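Local coordinates for beta-galacturonidase (Eisenbergiella tayi, PDB 6NCW), which hydrolyses beta-linked galacturonides as a glycoside hydrolase of family 2, and may also have beta-glucuronidase activity, at residues S59-A64 with I109-V114; E149-W154 with R175-G180. All blocks are in the same frame, centred on the assembly; numbering follows the deposited sequence.

Interaction 1: S59-A64 with I109-V114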
loop_
_atom_site.group_PDB
_atom_site.type_symbol
_atom_site.label_atom_id
_atom_site.label_comp_id
_atom_site.label_asym_id
_atom_site.label_seq_id
_atom_site.Cartn_x
_atom_site.Cartn_y
_atom_site.Cartn_z
ATOM N N SER A 59 34.290 -5.907 -17.909
ATOM C CA SER A 59 35.216 -6.100 -19.013
ATOM C C SER A 59 34.469 -6.391 -20.307
ATOM O O SER A 59 33.348 -6.913 -20.304
ATOM C CB SER A 59 36.216 -7.221 -18.699
ATOM O OG SER A 59 35.558 -8.348 -18.136
ATOM N N ARG A 60 35.112 -6.033 -21.412
ATOM C CA ARG A 60 34.666 -6.350 -22.765
ATOM C C ARG A 60 35.879 -6.238 -23.684
ATOM O O ARG A 60 36.984 -5.922 -23.239
ATOM C CB ARG A 60 33.554 -5.409 -23.228
ATOM C CG ARG A 60 33.978 -3.949 -23.323
ATOM C CD ARG A 60 32.995 -3.175 -24.228
ATOM N NE ARG A 60 33.139 -3.584 -25.626
ATOM C CZ ARG A 60 32.251 -3.346 -26.594
ATOM N NH1 ARG A 60 31.121 -2.694 -26.339
ATOM N NH2 ARG A 60 32.495 -3.774 -27.827
ATOM N N GLU A 61 35.665 -6.465 -24.975
ATOM C CA GLU A 61 36.723 -6.295 -25.957
ATOM C C GLU A 61 36.390 -5.156 -26.910
ATOM O O GLU A 61 35.228 -4.778 -27.092
ATOM C CB GLU A 61 36.961 -7.588 -26.746
ATOM C CG GLU A 61 37.459 -8.754 -25.895
ATOM C CD GLU A 61 37.716 -10.008 -26.725
ATOM O OE1 GLU A 61 37.059 -10.172 -27.784
ATOM O OE2 GLU A 61 38.584 -10.823 -26.328
ATOM N N PHE A 62 37.434 -4.595 -27.508
ATOM C CA PHE A 62 37.250 -3.590 -28.541
ATOM C C PHE A 62 38.358 -3.755 -29.566
ATOM O O PHE A 62 39.361 -4.426 -29.318
ATOM C CB PHE A 62 37.219 -2.160 -27.973
ATOM C CG PHE A 62 38.519 -1.693 -27.385
ATOM C CD1 PHE A 62 39.383 -0.882 -28.125
ATOM C CD2 PHE A 62 38.870 -2.022 -26.086
ATOM C CE1 PHE A 62 40.588 -0.434 -27.583
ATOM C CE2 PHE A 62 40.077 -1.575 -25.535
ATOM C CZ PHE A 62 40.934 -0.783 -26.285
ATOM N N GLU A 63 38.157 -3.133 -30.721
ATOM C CA GLU A 63 39.073 -3.220 -31.848
ATOM C C GLU A 63 39.569 -1.824 -32.184
ATOM O O GLU A 63 38.762 -0.912 -32.390
ATOM C CB GLU A 63 38.379 -3.848 -33.054
ATOM C CG GLU A 63 39.281 -4.080 -34.248
ATOM C CD GLU A 63 38.663 -5.045 -35.247
ATOM O OE1 GLU A 63 37.512 -5.488 -35.014
ATOM O OE2 GLU A 63 39.328 -5.365 -36.258
ATOM N N ALA A 64 40.887 -1.653 -32.222
ATOM C CA ALA A 64 41.449 -0.325 -32.425
ATOM C C ALA A 64 42.932 -0.440 -32.735
ATOM O O ALA A 64 43.568 -1.455 -32.437
ATOM C CB ALA A 64 41.248 0.565 -31.196
ATOM N N ILE A 109 42.433 -6.808 -31.608
ATOM C CA ILE A 109 41.451 -6.895 -30.536
ATOM C C ILE A 109 42.149 -6.649 -29.206
ATOM O O ILE A 109 43.176 -7.274 -28.908
ATOM C CB ILE A 109 40.745 -8.263 -30.547
ATOM C CG1 ILE A 109 39.498 -8.245 -31.437
ATOM C CG2 ILE A 109 40.318 -8.644 -29.147
ATOM C CD1 ILE A 109 39.742 -7.886 -32.878
ATOM N N HIS A 110 41.594 -5.743 -28.403
ATOM C CA HIS A 110 42.121 -5.435 -27.082
ATOM C C HIS A 110 41.109 -5.792 -25.997
ATOM O O HIS A 110 39.903 -5.885 -26.244
ATOM C CB HIS A 110 42.501 -3.959 -26.989
ATOM C CG HIS A 110 43.422 -3.520 -28.082
ATOM N ND1 HIS A 110 44.785 -3.717 -28.026
ATOM C CD2 HIS A 110 43.175 -2.929 -29.276
ATOM C CE1 HIS A 110 45.342 -3.244 -29.127
ATOM N NE2 HIS A 110 44.387 -2.766 -29.904
ATOM N N GLN A 111 41.620 -5.995 -24.783
ATOM C CA GLN A 111 40.789 -6.264 -23.615
ATOM C C GLN A 111 40.693 -4.996 -22.778
ATOM O O GLN A 111 41.719 -4.440 -22.372
ATOM C CB GLN A 111 41.355 -7.407 -22.778
ATOM C CG GLN A 111 41.077 -8.787 -23.358
ATOM C CD GLN A 111 41.911 -9.059 -24.598
ATOM O OE1 GLN A 111 43.088 -8.665 -24.675
ATOM N NE2 GLN A 111 41.305 -9.719 -25.587
ATOM N N LEU A 112 39.466 -4.540 -22.536
ATOM C CA LEU A 112 39.184 -3.420 -21.645
ATOM C C LEU A 112 38.596 -3.954 -20.348
ATOM O O LEU A 112 37.640 -4.743 -20.368
ATOM C CB LEU A 112 38.209 -2.435 -22.286
ATOM C CG LEU A 112 37.816 -1.238 -21.414
ATOM C CD1 LEU A 112 39.038 -0.445 -20.964
ATOM C CD2 LEU A 112 36.850 -0.342 -22.175
ATOM N N GLU A 113 39.164 -3.537 -19.226
ATOM C CA GLU A 113 38.638 -3.922 -17.925
ATOM C C GLU A 113 38.595 -2.690 -17.043
ATOM O O GLU A 113 39.582 -1.953 -16.961
ATOM C CB GLU A 113 39.470 -5.017 -17.258
ATOM C CG GLU A 113 38.985 -5.372 -15.848
ATOM C CD GLU A 113 39.759 -6.520 -15.221
ATOM O OE1 GLU A 113 40.961 -6.682 -15.553
ATOM O OE2 GLU A 113 39.163 -7.265 -14.396
ATOM N N VAL A 114 37.451 -2.464 -16.404
ATOM C CA VAL A 114 37.267 -1.362 -15.473
ATOM C C VAL A 114 36.983 -1.956 -14.102
ATOM O O VAL A 114 36.060 -2.768 -13.949
ATOM C CB VAL A 114 36.129 -0.431 -15.913
ATOM C CG1 VAL A 114 36.008 0.748 -14.959
ATOM C CG2 VAL A 114 36.365 0.035 -17.326
#

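Interaction 2: E149-W154 with R175-G180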
loop_
_atom_site.group_PDB
_atom_site.type_symbol
_atom_site.label_atom_id
_atom_site.label_comp_id
_atom_site.label_asym_id
_atom_site.label_seq_id
_atom_site.Cartn_x
_atom_site.Cartn_y
_atom_site.Cartn_z
ATOM N N GLU A 149 47.677 12.406 -34.861
ATOM C CA GLU A 149 48.805 13.011 -34.168
ATOM C C GLU A 149 48.383 14.065 -33.156
ATOM O O GLU A 149 49.134 14.321 -32.208
ATOM C CB GLU A 149 49.776 13.628 -35.184
ATOM C CG GLU A 149 50.515 12.594 -36.016
ATOM C CD GLU A 149 51.420 11.714 -35.164
ATOM O OE1 GLU A 149 52.603 12.083 -34.984
ATOM O OE2 GLU A 149 50.945 10.664 -34.661
ATOM N N ALA A 150 47.205 14.665 -33.326
ATOM C CA ALA A 150 46.716 15.702 -32.422
ATOM C C ALA A 150 45.196 15.763 -32.505
ATOM O O ALA A 150 44.599 15.364 -33.509
ATOM C CB ALA A 150 47.323 17.067 -32.758
ATOM N N TYR A 151 44.574 16.285 -31.441
ATOM C CA TYR A 151 43.118 16.307 -31.370
ATOM C C TYR A 151 42.627 17.488 -30.538
ATOM O O TYR A 151 43.358 18.060 -29.725
ATOM C CB TYR A 151 42.567 14.998 -30.789
ATOM C CG TYR A 151 42.844 14.785 -29.314
ATOM C CD1 TYR A 151 41.872 15.077 -28.347
ATOM C CD2 TYR A 151 44.061 14.273 -28.886
ATOM C CE1 TYR A 151 42.118 14.876 -26.994
ATOM C CE2 TYR A 151 44.317 14.068 -27.540
ATOM C CZ TYR A 151 43.342 14.370 -26.600
ATOM O OH TYR A 151 43.611 14.158 -25.270
ATOM N N LEU A 152 41.361 17.828 -30.752
ATOM C CA LEU A 152 40.697 18.910 -30.033
ATOM C C LEU A 152 40.171 18.383 -28.696
ATOM O O LEU A 152 39.255 17.557 -28.659
ATOM C CB LEU A 152 39.577 19.483 -30.894
ATOM C CG LEU A 152 40.133 20.088 -32.191
ATOM C CD1 LEU A 152 39.057 20.689 -33.075
ATOM C CD2 LEU A 152 41.177 21.137 -31.843
ATOM N N SER A 153 40.746 18.874 -27.597
ATOM C CA SER A 153 40.378 18.422 -26.260
ATOM C C SER A 153 39.051 19.029 -25.779
ATOM O O SER A 153 38.242 18.332 -25.160
ATOM C CB SER A 153 41.516 18.746 -25.297
ATOM O OG SER A 153 41.069 18.706 -23.958
ATOM N N TRP A 154 38.805 20.311 -26.047
ATOM C CA TRP A 154 37.523 20.952 -25.754
ATOM C C TRP A 154 37.455 22.286 -26.492
ATOM O O TRP A 154 38.471 22.800 -26.969
ATOM C CB TRP A 154 37.301 21.168 -24.242
ATOM C CG TRP A 154 38.433 21.861 -23.462
ATOM C CD1 TRP A 154 39.368 21.253 -22.677
ATOM C CD2 TRP A 154 38.714 23.277 -23.388
ATOM N NE1 TRP A 154 40.218 22.183 -22.134
ATOM C CE2 TRP A 154 39.834 23.434 -22.544
ATOM C CE3 TRP A 154 38.138 24.420 -23.965
ATOM C CZ2 TRP A 154 40.386 24.690 -22.253
ATOM C CZ3 TRP A 154 38.686 25.670 -23.667
ATOM C CH2 TRP A 154 39.803 25.791 -22.824
ATOM N N ARG A 175 45.606 19.288 -28.090
ATOM C CA ARG A 175 46.638 18.454 -27.495
ATOM C C ARG A 175 47.400 17.758 -28.615
ATOM O O ARG A 175 46.798 17.087 -29.465
ATOM C CB ARG A 175 46.038 17.434 -26.529
ATOM C CG ARG A 175 47.048 16.523 -25.846
ATOM C CD ARG A 175 46.364 15.837 -24.684
ATOM N NE ARG A 175 47.083 14.680 -24.165
ATOM C CZ ARG A 175 46.614 13.904 -23.184
ATOM N NH1 ARG A 175 45.435 14.176 -22.624
ATOM N NH2 ARG A 175 47.316 12.862 -22.757
ATOM N N ASN A 176 48.714 17.936 -28.622
ATOM C CA ASN A 176 49.601 17.283 -29.575
ATOM C C ASN A 176 50.147 16.025 -28.917
ATOM O O ASN A 176 50.728 16.094 -27.830
ATOM C CB ASN A 176 50.731 18.229 -29.987
ATOM C CG ASN A 176 51.777 17.554 -30.863
ATOM O OD1 ASN A 176 51.482 16.624 -31.615
ATOM N ND2 ASN A 176 53.009 18.016 -30.754
ATOM N N LEU A 177 49.923 14.876 -29.545
ATOM C CA LEU A 177 50.468 13.620 -29.043
ATOM C C LEU A 177 51.792 13.246 -29.706
ATOM O O LEU A 177 52.407 12.248 -29.311
ATOM C CB LEU A 177 49.453 12.482 -29.240
ATOM C CG LEU A 177 48.056 12.692 -28.634
ATOM C CD1 LEU A 177 47.069 11.770 -29.303
ATOM C CD2 LEU A 177 48.061 12.463 -27.125
ATOM N N SER A 178 52.228 14.017 -30.704
ATOM C CA SER A 178 53.504 13.791 -31.375
ATOM C C SER A 178 54.652 14.400 -30.579
ATOM O O SER A 178 54.513 15.459 -29.959
ATOM C CB SER A 178 53.488 14.397 -32.775
ATOM O OG SER A 178 54.765 14.266 -33.378
ATOM N N SER A 179 55.805 13.721 -30.608
ATOM C CA SER A 179 56.983 14.231 -29.908
ATOM C C SER A 179 57.554 15.483 -30.566
ATOM O O SER A 179 58.304 16.219 -29.915
ATOM C CB SER A 179 58.062 13.149 -29.815
ATOM O OG SER A 179 58.399 12.635 -31.093
ATOM N N GLY A 180 57.200 15.760 -31.821
ATOM C CA GLY A 180 57.689 16.928 -32.517
ATOM C C GLY A 180 56.704 18.086 -32.548
ATOM O O GLY A 180 55.509 17.925 -32.309
HETATM O O HOH W 1 43.304 16.678 -22.652
#

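Interaction 1: S59-A64 with I109-V114
Arg-60 and Leu-112 face each other as a hydrogen-bonded antiparallel pair, as do Phe-62 and His-110, and the four backbone bonds zip strand 55-63 to strand 109-117, inner neighbours in a six-stranded antiparallel sheet consistent with the jelly-roll sugar-binding domain of family 2 enzymes. The bond from His-110 N to Phe-62 O is short and almost straight, 2.7 Å at 178°. CA-H...O contacts from Ser-59 CA to Leu-112 O and from Glu-61 CA to His-110 O accompany them.

The apolar part centres on Phe-62, which lies with Leu-112 on the buried face, against Leu-144 and Ile-68. Its CG lies between the backbone N and the carbonyl carbon (chi1 67°), swinging the ring across to the neighbouring strand. His-110 CB sits over one face in a CH-pi contact, 3.9 Å from the ring centroid, while Leu-112 CB meets the ring edge at 3.8 Å from CE2.

Polar side chains add two further bonds. The imidazole of His-110 reaches past the last bridge to Ala-64, its NE2 lying 3.0 Å from Ala-64 O; the oxygen is in the ring plane, but the nitrogen stands above the carbonyl plane. Asp-84 takes the other ring nitrogen, ND1. On the opposite face of the sheet, Glu-61 and Gln-111 run side by side, and Gln-111 NE2 meets Glu-61 OE2 from above the carboxylate plane at 3.0 Å.

With both ring nitrogens donating, one of them to a carboxylate, the imidazole is probably protonated, and its rotation is fixed where strand gives way to loop.

Interaction 2: E149-W154 with R175-G180
Tyr-151 lies alongside Arg-175, both side chains leaving the sheet on the same face and pointing the same way. Arg-175 has CG opposite its backbone N (chi1 -179°) and stays extended as far as NE, so its aliphatic part follows the tyrosine ring outward. CB meets the ring first, 3.9 Å from Tyr-151 CE2, and CG keeps to the same ring atom. CD then reaches the end of the ring, 3.3 Å from Tyr-151 OH. The guanidinium, turned 41° from the ring plane, passes the phenol obliquely with NH1 3.2 Å from Tyr-151 OH. NH1 donates to a water that lies in the guanidinium plane and is 3.3 Å from Ser-153 OG. Leu-177 CD1 meets the same side of the ring at its edge, near Tyr-151 CD2.

The backbones of Tyr-151 and Arg-175 form a hydrogen-bonded antiparallel pair, followed by the non-hydrogen-bonded pair of Ala-150 and Asn-176. Beyond it Leu-177 N donates to Glu-149 O at 2.8 Å. The chain then leaves the strand through an Asx turn, with Ser-178 N bound to Asn-176 OD1 (2.9 Å), and an ST turn, with Gly-180 N bound to Ser-178 OG. Asn-176 ND2 closes the loop on Gly-180 O.

This is the open end of the hairpin formed by strands 150-162 and 165-176, in the immunoglobulin-like beta-sandwich. Tyr-151, Arg-175 and Leu-177 face Val-101 of strand 98-105, whereas Ala-150 and Asn-176 rest on Leu-182 of strand 182-190.

In the fold
Both contacts join antiparallel strands on the same side of the chain's centre, yet they share no element: their centres are 23 Å apart and their nearest atoms about 13 Å. Interaction 1 pairs two inner strands of a six-stranded sheet, with Phe-62 and Leu-112 buried on one face and charged or amide groups exposed on the other. Interaction 2 lies at the end of a hairpin in a three-stranded sheet, where pairing soon gives way to turns held by side-chain oxygens. Its buried tyrosine touches both Leu-177 and the aliphatic part of an arginine whose charged end reaches a water. Strand 98-105, which borders interaction 2, ends close before 109-117, the second strand of interaction 1.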